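Local coordinates for PGRP-Hd - Peptidoglycan recognition protein homologue (Alvinella pompejana, PDB 3EP1) that probably recognises bacterial peptidoglycan as an innate-immunity protein related to the N-acetylmuramoyl-L-alanine amidases, at residues V6-Q9 and E15-R18; Y80-L83 and V89-E92; K121-Q126 and Y163-R168. All blocks are in the same frame, centred on the assembly; numbering follows the deposited sequence.

Contact 1. Residues V6-Q9 and E15-R18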
ATOM      1  N   VAL A   6      -9.625   2.989   6.680  1.00 19.84           N
ATOM      2  CA  VAL A   6     -10.849   2.690   7.423  1.00 19.29           C
ATOM      3  C   VAL A   6     -11.871   1.976   6.522  1.00 20.41           C
ATOM      4  O   VAL A   6     -12.377   2.549   5.562  1.00 19.92           O
ATOM      5  CB  VAL A   6     -11.483   3.970   8.005  1.00 18.02           C
ATOM      6  CG1 VAL A   6     -12.753   3.622   8.746  1.00 15.99           C
ATOM      7  CG2 VAL A   6     -10.506   4.659   8.948  1.00 17.16           C
ATOM      8  N   PRO A   7     -12.195   0.711   6.839  1.00 20.49           N
ATOM      9  CA  PRO A   7     -13.146  -0.093   6.066  1.00 19.97           C
ATOM     10  C   PRO A   7     -14.580   0.422   6.138  1.00 19.35           C
ATOM     11  O   PRO A   7     -14.947   1.127   7.077  1.00 19.92           O
ATOM     12  CB  PRO A   7     -12.990  -1.475   6.683  1.00 20.51           C
ATOM     13  CG  PRO A   7     -12.797  -1.138   8.130  1.00 21.26           C
ATOM     14  CD  PRO A   7     -11.811   0.010   8.079  1.00 19.74           C
ATOM     15  N   ARG A   8     -15.377   0.053   5.134  1.00 19.88           N
ATOM     16  CA  ARG A   8     -16.780   0.454   5.032  1.00 20.93           C
ATOM     17  C   ARG A   8     -17.539   0.232   6.334  1.00 20.71           C
ATOM     18  O   ARG A   8     -18.246   1.117   6.812  1.00 19.85           O
ATOM     19  CB  ARG A   8     -17.493  -0.339   3.931  1.00 20.99           C
ATOM     20  CG  ARG A   8     -17.031  -0.059   2.517  1.00 21.13           C
ATOM     21  CD  ARG A   8     -17.737  -0.981   1.528  1.00 20.87           C
ATOM     22  NE  ARG A   8     -19.173  -0.716   1.441  1.00 18.86           N
ATOM     23  CZ  ARG A   8     -19.710   0.274   0.737  1.00 18.63           C
ATOM     24  NH1 ARG A   8     -18.932   1.099   0.052  1.00 17.14           N
ATOM     25  NH2 ARG A   8     -21.024   0.439   0.710  1.00 17.21           N
ATOM     26  N   GLN A   9     -17.392  -0.959   6.897  1.00 23.02           N
ATOM     27  CA  GLN A   9     -18.091  -1.289   8.127  1.00 25.92           C
ATOM     28  C   GLN A   9     -17.716  -0.429   9.334  1.00 25.65           C
ATOM     29  O   GLN A   9     -18.496  -0.324  10.278  1.00 26.60           O
ATOM     30  CB  GLN A   9     -17.902  -2.768   8.469  1.00 27.35           C
ATOM     31  CG  GLN A   9     -18.571  -3.144   9.771  1.00 33.86           C
ATOM     32  CD  GLN A   9     -18.893  -4.625   9.901  1.00 37.12           C
ATOM     33  OE1 GLN A   9     -19.588  -5.027  10.837  1.00 38.68           O
ATOM     34  NE2 GLN A   9     -18.395  -5.440   8.969  1.00 39.47           N
ATOM     35  N   GLU A  15     -24.689  -1.726   2.385  1.00 21.82           N
ATOM     36  CA  GLU A  15     -24.198  -2.384   1.184  1.00 23.99           C
ATOM     37  C   GLU A  15     -24.608  -1.634  -0.081  1.00 23.49           C
ATOM     38  O   GLU A  15     -25.620  -0.940  -0.114  1.00 19.91           O
ATOM     39  CB  GLU A  15     -24.696  -3.830   1.115  1.00 27.18           C
ATOM     40  CG  GLU A  15     -26.189  -3.959   0.929  1.00 32.17           C
ATOM     41  CD  GLU A  15     -26.635  -5.400   0.783  1.00 34.39           C
ATOM     42  OE1 GLU A  15     -27.843  -5.615   0.580  1.00 37.31           O
ATOM     43  OE2 GLU A  15     -25.786  -6.312   0.877  1.00 35.79           O
ATOM     44  N   PRO A  16     -23.812  -1.768  -1.146  1.00 24.55           N
ATOM     45  CA  PRO A  16     -24.097  -1.095  -2.414  1.00 26.43           C
ATOM     46  C   PRO A  16     -25.365  -1.662  -3.050  1.00 27.88           C
ATOM     47  O   PRO A  16     -25.682  -2.838  -2.859  1.00 28.70           O
ATOM     48  CB  PRO A  16     -22.868  -1.420  -3.270  1.00 24.49           C
ATOM     49  CG  PRO A  16     -21.825  -1.872  -2.283  1.00 24.89           C
ATOM     50  CD  PRO A  16     -22.626  -2.628  -1.272  1.00 24.63           C
ATOM     51  N   ARG A  17     -26.092  -0.836  -3.790  1.00 28.29           N
ATOM     52  CA  ARG A  17     -27.276  -1.339  -4.471  1.00 29.96           C
ATOM     53  C   ARG A  17     -26.771  -2.398  -5.442  1.00 29.80           C
ATOM     54  O   ARG A  17     -27.306  -3.505  -5.511  1.00 30.41           O
ATOM     55  CB  ARG A  17     -27.966  -0.220  -5.238  1.00 30.67           C
ATOM     56  CG  ARG A  17     -28.776   0.682  -4.357  1.00 32.27           C
ATOM     57  CD  ARG A  17     -29.359   1.838  -5.134  1.00 34.27           C
ATOM     58  NE  ARG A  17     -30.382   2.520  -4.342  1.00 35.14           N
ATOM     59  CZ  ARG A  17     -30.652   3.817  -4.420  1.00 33.84           C
ATOM     60  NH1 ARG A  17     -29.973   4.586  -5.258  1.00 32.43           N
ATOM     61  NH2 ARG A  17     -31.600   4.340  -3.653  1.00 34.70           N
ATOM     62  N   ARG A  18     -25.720  -2.039  -6.179  1.00 29.80           N
ATOM     63  CA  ARG A  18     -25.079  -2.919  -7.151  1.00 29.24           C
ATOM     64  C   ARG A  18     -23.587  -2.581  -7.182  1.00 28.04           C
ATOM     65  O   ARG A  18     -23.198  -1.427  -7.015  1.00 27.27           O
ATOM     66  CB  ARG A  18     -25.696  -2.717  -8.545  1.00 31.85           C
ATOM     67  CG  ARG A  18     -25.521  -1.317  -9.101  1.00 35.08           C
ATOM     68  CD  ARG A  18     -26.591  -0.941 -10.148  1.00 37.96           C
ATOM     69  NE  ARG A  18     -27.945  -1.039  -9.601  1.00 41.26           N
ATOM     70  CZ  ARG A  18     -28.986  -0.308 -10.000  1.00 41.93           C
ATOM     71  NH1 ARG A  18     -28.841   0.599 -10.964  1.00 42.40           N
ATOM     72  NH2 ARG A  18     -30.175  -0.484  -9.426  1.00 40.79           N
TER

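Contact 2. Residues Y80-L83 and V89-E92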
ATOM      1  N   TYR A  80     -17.416   8.012  -4.320  1.00 14.14           N
ATOM      2  CA  TYR A  80     -15.986   7.802  -4.421  1.00 14.64           C
ATOM      3  C   TYR A  80     -15.431   6.451  -3.998  1.00 12.03           C
ATOM      4  O   TYR A  80     -16.055   5.716  -3.239  1.00 13.50           O
ATOM      5  CB  TYR A  80     -15.290   8.917  -3.653  1.00 16.76           C
ATOM      6  CG  TYR A  80     -15.879  10.282  -3.945  1.00 18.54           C
ATOM      7  CD1 TYR A  80     -16.875  10.820  -3.131  1.00 19.56           C
ATOM      8  CD2 TYR A  80     -15.453  11.027  -5.045  1.00 16.63           C
ATOM      9  CE1 TYR A  80     -17.432  12.073  -3.402  1.00 20.41           C
ATOM     10  CE2 TYR A  80     -16.009  12.279  -5.326  1.00 20.56           C
ATOM     11  CZ  TYR A  80     -16.993  12.796  -4.499  1.00 19.86           C
ATOM     12  OH  TYR A  80     -17.526  14.039  -4.759  1.00 24.91           O
ATOM     13  N   ASN A  81     -14.246   6.138  -4.515  1.00 13.40           N
ATOM     14  CA  ASN A  81     -13.541   4.894  -4.204  1.00 14.09           C
ATOM     15  C   ASN A  81     -12.883   5.004  -2.831  1.00 14.34           C
ATOM     16  O   ASN A  81     -12.740   4.009  -2.124  1.00 14.57           O
ATOM     17  CB  ASN A  81     -12.456   4.626  -5.252  1.00 15.96           C
ATOM     18  CG  ASN A  81     -13.025   4.261  -6.599  1.00 16.98           C
ATOM     19  OD1 ASN A  81     -13.387   3.110  -6.837  1.00 22.61           O
ATOM     20  ND2 ASN A  81     -13.123   5.240  -7.487  1.00 14.42           N
ATOM     21  N   PHE A  82     -12.476   6.224  -2.485  1.00 13.85           N
ATOM     22  CA  PHE A  82     -11.830   6.529  -1.214  1.00 12.77           C
ATOM     23  C   PHE A  82     -12.066   7.986  -0.839  1.00 12.43           C
ATOM     24  O   PHE A  82     -12.365   8.815  -1.694  1.00 12.59           O
ATOM     25  CB  PHE A  82     -10.314   6.316  -1.291  1.00 13.45           C
ATOM     26  CG  PHE A  82      -9.902   4.894  -1.528  1.00 14.42           C
ATOM     27  CD1 PHE A  82      -9.612   4.446  -2.811  1.00 15.14           C
ATOM     28  CD2 PHE A  82      -9.816   3.998  -0.468  1.00 13.01           C
ATOM     29  CE1 PHE A  82      -9.244   3.130  -3.035  1.00 14.24           C
ATOM     30  CE2 PHE A  82      -9.450   2.682  -0.678  1.00 13.78           C
ATOM     31  CZ  PHE A  82      -9.164   2.246  -1.969  1.00 15.22           C
ATOM     32  N   LEU A  83     -11.911   8.294   0.443  1.00 12.58           N
ATOM     33  CA  LEU A  83     -12.072   9.654   0.938  1.00 13.81           C
ATOM     34  C   LEU A  83     -10.978   9.879   1.978  1.00 14.80           C
ATOM     35  O   LEU A  83     -10.602   8.957   2.693  1.00 17.90           O
ATOM     36  CB  LEU A  83     -13.456   9.855   1.563  1.00 13.18           C
ATOM     37  CG  LEU A  83     -14.695   9.551   0.716  1.00 14.58           C
ATOM     38  CD1 LEU A  83     -15.012   8.067   0.791  1.00 16.01           C
ATOM     39  CD2 LEU A  83     -15.880  10.357   1.228  1.00 16.39           C
ATOM     40  N   VAL A  89      -6.569  10.657   7.691  1.00 20.53           N
ATOM     41  CA  VAL A  89      -7.305   9.406   7.805  1.00 18.74           C
ATOM     42  C   VAL A  89      -7.922   9.045   6.451  1.00 19.21           C
ATOM     43  O   VAL A  89      -8.593   9.862   5.832  1.00 19.64           O
ATOM     44  CB  VAL A  89      -8.428   9.527   8.865  1.00 19.61           C
ATOM     45  CG1 VAL A  89      -9.157   8.200   9.013  1.00 18.09           C
ATOM     46  CG2 VAL A  89      -7.832   9.976  10.205  1.00 21.01           C
ATOM     47  N   ILE A  90      -7.691   7.822   5.992  1.00 18.28           N
ATOM     48  CA  ILE A  90      -8.238   7.370   4.715  1.00 18.38           C
ATOM     49  C   ILE A  90      -9.442   6.456   4.932  1.00 18.35           C
ATOM     50  O   ILE A  90      -9.359   5.500   5.697  1.00 19.25           O
ATOM     51  CB  ILE A  90      -7.191   6.579   3.898  1.00 16.85           C
ATOM     52  CG1 ILE A  90      -5.945   7.429   3.656  1.00 18.26           C
ATOM     53  CG2 ILE A  90      -7.781   6.166   2.570  1.00 17.66           C
ATOM     54  CD1 ILE A  90      -4.850   6.705   2.863  1.00 20.63           C
ATOM     55  N   TYR A  91     -10.551   6.738   4.251  1.00 17.51           N
ATOM     56  CA  TYR A  91     -11.749   5.914   4.396  1.00 17.45           C
ATOM     57  C   TYR A  91     -12.080   5.165   3.126  1.00 16.95           C
ATOM     58  O   TYR A  91     -11.994   5.705   2.025  1.00 17.45           O
ATOM     59  CB  TYR A  91     -12.979   6.752   4.778  1.00 18.46           C
ATOM     60  CG  TYR A  91     -12.837   7.542   6.052  1.00 20.15           C
ATOM     61  CD1 TYR A  91     -12.293   8.820   6.037  1.00 21.57           C
ATOM     62  CD2 TYR A  91     -13.233   7.004   7.276  1.00 21.30           C
ATOM     63  CE1 TYR A  91     -12.144   9.550   7.204  1.00 24.62           C
ATOM     64  CE2 TYR A  91     -13.087   7.729   8.457  1.00 23.36           C
ATOM     65  CZ  TYR A  91     -12.544   8.999   8.413  1.00 23.85           C
ATOM     66  OH  TYR A  91     -12.396   9.737   9.572  1.00 28.54           O
ATOM     67  N   GLU A  92     -12.488   3.917   3.284  1.00 15.90           N
ATOM     68  CA  GLU A  92     -12.837   3.123   2.131  1.00 17.76           C
ATOM     69  C   GLU A  92     -14.246   3.473   1.665  1.00 17.34           C
ATOM     70  O   GLU A  92     -15.189   3.449   2.446  1.00 19.64           O
ATOM     71  CB  GLU A  92     -12.756   1.625   2.450  1.00 19.07           C
ATOM     72  CG  GLU A  92     -13.303   0.770   1.314  1.00 22.46           C
ATOM     73  CD  GLU A  92     -13.399  -0.696   1.645  1.00 23.82           C
ATOM     74  OE1 GLU A  92     -13.518  -1.044   2.841  1.00 25.36           O
ATOM     75  OE2 GLU A  92     -13.381  -1.501   0.692  1.00 25.98           O
TER

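Contact 3. Residues K121-Q126 and Y163-R168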
ATOM      1  N   LYS A 121      -9.602  28.321  -0.919  1.00 28.05           N
ATOM      2  CA  LYS A 121      -8.643  29.337  -0.504  1.00 28.72           C
ATOM      3  C   LYS A 121      -7.439  28.777   0.248  1.00 30.35           C
ATOM      4  O   LYS A 121      -6.312  29.241   0.051  1.00 31.81           O
ATOM      5  CB  LYS A 121      -9.345  30.391   0.350  1.00 27.60           C
ATOM      6  N   LYS A 122      -7.664  27.781   1.101  1.00 30.62           N
ATOM      7  CA  LYS A 122      -6.576  27.189   1.874  1.00 30.94           C
ATOM      8  C   LYS A 122      -6.098  25.847   1.324  1.00 30.48           C
ATOM      9  O   LYS A 122      -6.903  24.970   1.005  1.00 28.71           O
ATOM     10  CB  LYS A 122      -7.013  26.967   3.323  1.00 33.20           C
ATOM     11  CG  LYS A 122      -7.437  28.208   4.069  1.00 36.65           C
ATOM     12  CD  LYS A 122      -8.026  27.842   5.432  1.00 39.86           C
ATOM     13  CE  LYS A 122      -9.291  26.992   5.289  1.00 40.89           C
ATOM     14  NZ  LYS A 122      -9.918  26.715   6.609  1.00 41.03           N
ATOM     15  N   GLU A 123      -4.785  25.682   1.237  1.00 29.99           N
ATOM     16  CA  GLU A 123      -4.224  24.426   0.768  1.00 29.46           C
ATOM     17  C   GLU A 123      -4.523  23.372   1.822  1.00 28.35           C
ATOM     18  O   GLU A 123      -4.713  23.706   2.994  1.00 29.25           O
ATOM     19  CB  GLU A 123      -2.717  24.553   0.585  1.00 29.96           C
ATOM     20  CG  GLU A 123      -2.336  25.372  -0.616  1.00 31.70           C
ATOM     21  CD  GLU A 123      -0.848  25.628  -0.698  1.00 34.47           C
ATOM     22  OE1 GLU A 123      -0.430  26.294  -1.671  1.00 35.19           O
ATOM     23  OE2 GLU A 123      -0.102  25.171   0.207  1.00 32.96           O
ATOM     24  N   PRO A 124      -4.577  22.087   1.423  1.00 27.85           N
ATOM     25  CA  PRO A 124      -4.856  21.003   2.366  1.00 26.06           C
ATOM     26  C   PRO A 124      -3.698  20.775   3.335  1.00 27.52           C
ATOM     27  O   PRO A 124      -2.535  21.011   2.991  1.00 27.60           O
ATOM     28  CB  PRO A 124      -5.073  19.806   1.448  1.00 25.78           C
ATOM     29  CG  PRO A 124      -4.155  20.091   0.329  1.00 24.89           C
ATOM     30  CD  PRO A 124      -4.426  21.550   0.060  1.00 25.31           C
ATOM     31  N   SER A 125      -4.023  20.306   4.537  1.00 27.81           N
ATOM     32  CA  SER A 125      -3.009  20.036   5.555  1.00 26.69           C
ATOM     33  C   SER A 125      -1.958  19.097   4.993  1.00 27.94           C
ATOM     34  O   SER A 125      -2.206  18.378   4.024  1.00 29.30           O
ATOM     35  CB  SER A 125      -3.645  19.399   6.794  1.00 26.75           C
ATOM     36  OG  SER A 125      -4.186  18.120   6.511  1.00 26.42           O
ATOM     37  N   GLN A 126      -0.783  19.100   5.607  1.00 26.36           N
ATOM     38  CA  GLN A 126       0.291  18.237   5.156  1.00 26.81           C
ATOM     39  C   GLN A 126      -0.097  16.794   5.411  1.00 26.41           C
ATOM     40  O   GLN A 126       0.289  15.895   4.664  1.00 26.61           O
ATOM     41  CB  GLN A 126       1.584  18.557   5.903  1.00 26.99           C
ATOM     42  CG  GLN A 126       2.773  17.747   5.436  1.00 29.96           C
ATOM     43  CD  GLN A 126       3.173  18.071   4.008  1.00 32.12           C
ATOM     44  OE1 GLN A 126       3.488  19.220   3.684  1.00 33.17           O
ATOM     45  NE2 GLN A 126       3.166  17.057   3.144  1.00 31.49           N
ATOM     46  N   TYR A 163      -5.761  22.892  -6.537  1.00 22.05           N
ATOM     47  CA  TYR A 163      -5.316  22.885  -7.923  1.00 23.76           C
ATOM     48  C   TYR A 163      -3.992  23.634  -8.090  1.00 25.14           C
ATOM     49  O   TYR A 163      -3.086  23.162  -8.773  1.00 26.61           O
ATOM     50  CB  TYR A 163      -6.383  23.536  -8.807  1.00 21.21           C
ATOM     51  CG  TYR A 163      -6.008  23.637 -10.261  1.00 23.80           C
ATOM     52  CD1 TYR A 163      -6.169  22.553 -11.121  1.00 24.55           C
ATOM     53  CD2 TYR A 163      -5.486  24.818 -10.778  1.00 24.66           C
ATOM     54  CE1 TYR A 163      -5.824  22.646 -12.465  1.00 26.40           C
ATOM     55  CE2 TYR A 163      -5.134  24.922 -12.118  1.00 25.36           C
ATOM     56  CZ  TYR A 163      -5.308  23.835 -12.956  1.00 28.33           C
ATOM     57  OH  TYR A 163      -4.975  23.943 -14.291  1.00 32.80           O
ATOM     58  N   ASP A 164      -3.891  24.804  -7.470  1.00 26.77           N
ATOM     59  CA  ASP A 164      -2.683  25.620  -7.558  1.00 26.99           C
ATOM     60  C   ASP A 164      -1.451  24.862  -7.104  1.00 26.90           C
ATOM     61  O   ASP A 164      -0.400  24.936  -7.735  1.00 26.57           O
ATOM     62  CB  ASP A 164      -2.822  26.877  -6.694  1.00 26.97           C
ATOM     63  CG  ASP A 164      -3.736  27.914  -7.308  1.00 26.17           C
ATOM     64  OD1 ASP A 164      -4.114  28.861  -6.584  1.00 28.37           O
ATOM     65  OD2 ASP A 164      -4.067  27.789  -8.504  1.00 26.34           O
ATOM     66  N   MET A 165      -1.598  24.136  -6.001  1.00 27.38           N
ATOM     67  CA  MET A 165      -0.510  23.366  -5.409  1.00 28.52           C
ATOM     68  C   MET A 165       0.015  22.199  -6.242  1.00 28.30           C
ATOM     69  O   MET A 165       1.228  21.974  -6.310  1.00 28.54           O
ATOM     70  CB  MET A 165      -0.947  22.844  -4.046  1.00 30.72           C
ATOM     71  CG  MET A 165       0.102  21.997  -3.380  1.00 33.94           C
ATOM     72  SD  MET A 165      -0.522  21.294  -1.877  1.00 36.63           S
ATOM     73  CE  MET A 165      -1.167  19.730  -2.516  1.00 37.91           C
ATOM     74  N   LEU A 166      -0.888  21.436  -6.851  1.00 27.02           N
ATOM     75  CA  LEU A 166      -0.466  20.301  -7.673  1.00 27.42           C
ATOM     76  C   LEU A 166       0.124  20.829  -8.972  1.00 28.66           C
ATOM     77  O   LEU A 166       1.070  20.264  -9.520  1.00 27.66           O
ATOM     78  CB  LEU A 166      -1.651  19.398  -7.996  1.00 23.97           C
ATOM     79  CG  LEU A 166      -2.382  18.836  -6.786  1.00 22.40           C
ATOM     80  CD1 LEU A 166      -3.618  18.107  -7.251  1.00 23.33           C
ATOM     81  CD2 LEU A 166      -1.449  17.914  -6.013  1.00 24.06           C
ATOM     82  N   ASP A 167      -0.444  21.928  -9.450  1.00 29.39           N
ATOM     83  CA  ASP A 167       0.000  22.539 -10.690  1.00 31.24           C
ATOM     84  C   ASP A 167       1.444  23.037 -10.672  1.00 31.86           C
ATOM     85  O   ASP A 167       2.112  23.026 -11.706  1.00 33.14           O
ATOM     86  CB  ASP A 167      -0.931  23.695 -11.059  1.00 31.97           C
ATOM     87  CG  ASP A 167      -0.670  24.223 -12.448  1.00 31.84           C
ATOM     88  OD1 ASP A 167       0.382  24.853 -12.666  1.00 32.60           O
ATOM     89  OD2 ASP A 167      -1.517  23.995 -13.331  1.00 34.53           O
ATOM     90  N   ARG A 168       1.931  23.486  -9.520  1.00 33.00           N
ATOM     91  CA  ARG A 168       3.306  23.982  -9.466  1.00 34.33           C
ATOM     92  C   ARG A 168       4.299  22.914  -9.047  1.00 34.25           C
ATOM     93  O   ARG A 168       5.513  23.146  -9.056  1.00 34.89           O
ATOM     94  CB  ARG A 168       3.427  25.197  -8.535  1.00 33.14           C
ATOM     95  CG  ARG A 168       3.013  24.942  -7.115  1.00 32.65           C
ATOM     96  CD  ARG A 168       3.352  26.135  -6.245  1.00 30.40           C
ATOM     97  NE  ARG A 168       2.816  25.980  -4.899  1.00 29.85           N
ATOM     98  CZ  ARG A 168       1.553  26.217  -4.568  1.00 28.01           C
ATOM     99  NH1 ARG A 168       0.685  26.628  -5.482  1.00 29.51           N
ATOM    100  NH2 ARG A 168       1.151  26.018  -3.326  1.00 26.47           N
TER

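Contact 1. Residues V6-Q9 and E15-R18
R8 and E15 are where the two backbones come nearest, with CA of R8 8.8 Å from CA of E15, so residues 6-9 and 15-18 are bridged by a reaching side chain and not by their main chains. R8 sits at the start of a short 3-10 turn, and its CB points toward the other segment. Its first torsion (chi1 -67°) sets CG beside the backbone N and anti to the carbonyl carbon. From there the chain runs straight through chi2 and then bends at chi3 (66°), which swings the guanidinium round so that NH2 arrives at P16.

The proline packs over one face of that flat group, the two side chains crossing at a slant: CG of P16 lies 3.9 Å from NH2 of R8, and CD of P16 is 4.0 Å from the same nitrogen. E15 contributes backbone, its carbonyl carbon C lying 4.2 Å from NH2 of R8 in an oblique position. The area buried between the segments is small, about 80 Å².

The polar grip on R8 comes from beyond both segments. NH1 forms a salt bridge with D77 OD2 and a hydrogen bond with G93 O, whereas NH2 has a weak hydrogen bond to I14 O, just ahead of E15. P16 also packs on D77, and the side chain of R8 touches A13 of the same loop and Q67 of helix 59-72.

This is a surface contact within the loop that precedes strand 26-33. Chemically, P16 offers van der Waals cover to a cation whose charge is probably balanced by D77; D77 and G93 at NH1, helped only weakly by I14 O at NH2, would set the rotation of the guanidinium, and the proline simply packs against the face so presented.

Contact 2. Residues Y80-L83 and V89-E92
F82 and L83 pair with E92 and Y91 in an antiparallel beta hairpin, a buried contact centred about 5 Å from the centre of the chain, in which 90-92 is one of the two outermost strands of the mixed sheet within this subunit. L83 and Y91 form the hydrogen-bonded pair. The bond from Y91 N to L83 O is short and straight (2.7 Å, 175° at the hydrogen); the return bond from L83 N to Y91 O is longer at 3.0 Å and more bent, though it stays in the carbonyl plane.

F82 and E92 make the adjoining non-hydrogen-bonded pair. CA of F82 gives a CA-H...O contact to Y91 O at 3.3 Å. With CG of F82 beside the backbone N (chi1 -65°), the phenyl edge lies by Y91 O, 3.7 Å from its CD2. That ring atom also reaches CG2 of I90 at 4.3 Å. On the other face CB of L83 and CB of Y91 pack 4.5 Å apart.

The hairpin is sandwiched: L83 and Y91 pack on helix 59-72, while F82 and I90 rest on helix 126-141. F82 also stacks edge-to-face with W96, and strand 82-84 passes the sheet on to its parallel neighbour, 110-115.

Contact 3. Residues K121-Q126 and Y163-R168
E123 and R168 reach for each other from opposite directions, E123 from the loop before helix 126-141 and R168 from the region of helix 160-167. They form a salt bridge from NH2 of R168 to OE1 of E123. The modelled separation of these two atoms, 2.3 Å, is too short to be trusted, and the angle at the hydrogen is only 129°, so the pairing is more credible than its exact geometry. The carboxylate comes to the edge of the guanidinium, near its plane, with the two groups 27° apart. R168 takes a chi1 of 59°, its CG lying between the backbone N and the carbonyl carbon. This folds the extended chain back over the helix, and CA of M165 covers one guanidinium face, 3.4 Å above the plane and offset toward the rim.

Two backbone N-H groups are satisfied within segment 163-168: D167 N bonds to Y163 O at 3.0 Å, and R168 N bonds to D164 O at 3.3 Å. In the loop, S125 is the N-cap of helix 126-141; its OG takes the hydrogen of L128 N and is also bonded to Q86 O. P124 O accepts from Q129 NE2, and Q126 NE2 bonds D130 OD2.

Beneath the ion pair lies an apolar layer. CE of M165 meets CG of P124 at 4.1 Å, with F119 against the proline and L172 and C173 against the methionine.

The chemistry is thus of two kinds. A buried methionine-proline contact joins the C-terminal helix to the capped start of helix 126-141, and an exposed ion pair, its strength probably reduced by solvent, spans the surface above it.

How the contacts relate
Contacts 1 and 2 touch, their centres 11 Å apart. V6, at the head of contact 1, lies along the outer side of strand 90-92: V6 N to I90 O and V6 O to E92 N, each 2.7 Å, are probable hydrogen bonds in the pattern of a parallel bridge. E92 also accepts a bond from R8 N through OE1, tying the hairpin to the backbone of R8. Contact 3 stands apart, its centre about 19 Å from that of contact 2, with nearest atoms about 8 Å apart, and about 30 Å from that of contact 1, across the centre of the chain. Helix 126-141 links it to the hairpin, beginning at contact 3 and packing on F82 and I90.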